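RavO (Legionella pneumophila subsp. pneumophila, PDB 6DM4) binds phosphotyrosine peptides through its SH2 domain, as with human Shc1, and is probably a bacterial effector that engages host phosphotyrosine signalling. Local coordinates at residues A[7-10]-A[11-15]. Numbering follows the deposited sequence.
Sequences KVME and EIFVD
Met9 and Phe13 sit one turn apart on the N-terminal helix 4-13 of this SH2 domain, their side chains side by side. The thioether bends at chi3 (44°), which brings Met9 CE to 3.6 Å from Phe13 CE2. The same two residues are joined by a backbone hydrogen bond, Phe13 N to Met9 O at 2.8 Å.

Glu10 belongs to another side of the helix. Its CG lies anti to the backbone N (chi1 -170°), and the extended chain carries the carboxylate to Lys7. Lys7 NZ forms a salt bridge with Glu10 OE1 at 2.7 Å, coming from above the carboxylate plane. OE2 forms a salt bridge with Arg23 NH1 and a hydrogen bond with Tyr18 OH, both of the second subunit. Glu10 O accepts Val14 N at 3.1 Å, and both Val14 methyls lie close to that oxygen.

Glu11 N donates to Lys7 O at 3.1 Å, and Glu11 CB lies 3.5 Å from Val8 O. Its extended chain takes OE2 to Val101 N, where the start of helix 101-119 would probably favour the negative charge.

Val8 and Ile12 hold the helix to strand 67-76 and helix 101-119. Met9 and Phe13 carry apolar contact, and Glu10 polar contact, to the second subunit. Lys7 of its own chain, with Arg23 and Tyr18 of the second subunit, would probably favour the charged form of Glu10.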
loop_
_atom_site.group_PDB
_atom_site.type_symbol
_atom_site.label_atom_id
_atom_site.label_comp_id
_atom_site.label_asym_id
_atom_site.label_seq_id
_atom_site.Cartn_x
_atom_site.Cartn_y
_atom_site.Cartn_z
ATOM N N LYS A 7 2.360 3.472 -7.481
ATOM C CA LYS A 7 1.725 4.715 -7.060
ATOM C C LYS A 7 0.230 4.518 -6.827
ATOM O O LYS A 7 -0.342 5.118 -5.909
ATOM C CB LYS A 7 1.976 5.817 -8.087
ATOM C CG LYS A 7 3.448 6.126 -8.319
ATOM C CD LYS A 7 4.213 6.244 -7.008
ATOM C CE LYS A 7 3.807 7.477 -6.213
ATOM N NZ LYS A 7 4.336 7.404 -4.824
ATOM N N VAL A 8 -0.420 3.680 -7.640
ATOM C CA VAL A 8 -1.833 3.384 -7.416
ATOM C C VAL A 8 -2.008 2.573 -6.138
ATOM O O VAL A 8 -2.936 2.814 -5.356
ATOM C CB VAL A 8 -2.432 2.657 -8.634
ATOM C CG1 VAL A 8 -3.904 2.339 -8.399
ATOM C CG2 VAL A 8 -2.269 3.501 -9.893
ATOM N N MET A 9 -1.119 1.605 -5.902
ATOM C CA MET A 9 -1.175 0.828 -4.669
ATOM C C MET A 9 -0.936 1.712 -3.456
ATOM O O MET A 9 -1.597 1.552 -2.424
ATOM C CB MET A 9 -0.146 -0.298 -4.707
ATOM C CG MET A 9 -0.512 -1.433 -5.639
ATOM S SD MET A 9 0.893 -2.523 -5.899
ATOM C CE MET A 9 1.507 -2.692 -4.228
ATOM N N GLU A 10 0.014 2.644 -3.561
ATOM C CA GLU A 10 0.245 3.605 -2.486
ATOM C C GLU A 10 -1.033 4.357 -2.149
ATOM O O GLU A 10 -1.403 4.483 -0.976
ATOM C CB GLU A 10 1.357 4.583 -2.884
ATOM C CG GLU A 10 1.847 5.492 -1.753
ATOM C CD GLU A 10 2.592 6.725 -2.266
ATOM O OE1 GLU A 10 2.119 7.336 -3.246
ATOM O OE2 GLU A 10 3.645 7.086 -1.701
ATOM N N GLU A 11 -1.726 4.859 -3.174
ATOM C CA GLU A 11 -2.939 5.637 -2.949
ATOM C C GLU A 11 -3.993 4.813 -2.219
ATOM O O GLU A 11 -4.699 5.329 -1.348
ATOM C CB GLU A 11 -3.484 6.142 -4.287
ATOM C CG GLU A 11 -3.297 7.636 -4.512
ATOM C CD GLU A 11 -3.790 8.095 -5.874
ATOM O OE1 GLU A 11 -3.136 7.774 -6.890
ATOM O OE2 GLU A 11 -4.833 8.781 -5.931
ATOM N N ILE A 12 -4.103 3.527 -2.553
ATOM C CA ILE A 12 -5.116 2.678 -1.929
ATOM C C ILE A 12 -4.698 2.284 -0.520
ATOM O O ILE A 12 -5.478 2.404 0.432
ATOM C CB ILE A 12 -5.387 1.437 -2.805
ATOM C CG1 ILE A 12 -5.993 1.846 -4.148
ATOM C CG2 ILE A 12 -6.315 0.437 -2.089
ATOM C CD1 ILE A 12 -6.267 0.673 -5.066
ATOM N N PHE A 13 -3.460 1.812 -0.361
ATOM C CA PHE A 13 -3.061 1.184 0.893
ATOM C C PHE A 13 -2.873 2.184 2.027
ATOM O O PHE A 13 -2.920 1.783 3.197
ATOM C CB PHE A 13 -1.778 0.379 0.695
ATOM C CG PHE A 13 -1.957 -0.840 -0.169
ATOM C CD1 PHE A 13 -3.199 -1.438 -0.299
ATOM C CD2 PHE A 13 -0.880 -1.389 -0.849
ATOM C CE1 PHE A 13 -3.364 -2.561 -1.094
ATOM C CE2 PHE A 13 -1.037 -2.513 -1.646
ATOM C CZ PHE A 13 -2.278 -3.099 -1.770
ATOM N N VAL A 14 -2.652 3.467 1.727
ATOM C CA VAL A 14 -2.551 4.455 2.802
ATOM C C VAL A 14 -3.911 4.959 3.257
ATOM O O VAL A 14 -3.992 5.640 4.287
ATOM C CB VAL A 14 -1.697 5.684 2.418
ATOM C CG1 VAL A 14 -0.343 5.267 1.860
ATOM C CG2 VAL A 14 -2.438 6.556 1.415
ATOM N N ASP A 15 -4.974 4.657 2.522
ATOM C CA ASP A 15 -6.277 5.226 2.825
ATOM C C ASP A 15 -6.896 4.512 4.022
ATOM O O ASP A 15 -6.716 3.306 4.210
ATOM C CB ASP A 15 -7.202 5.125 1.613
ATOM C CG ASP A 15 -8.514 5.857 1.815
ATOM O OD1 ASP A 15 -8.591 7.050 1.459
ATOM O OD2 ASP A 15 -9.463 5.244 2.350
#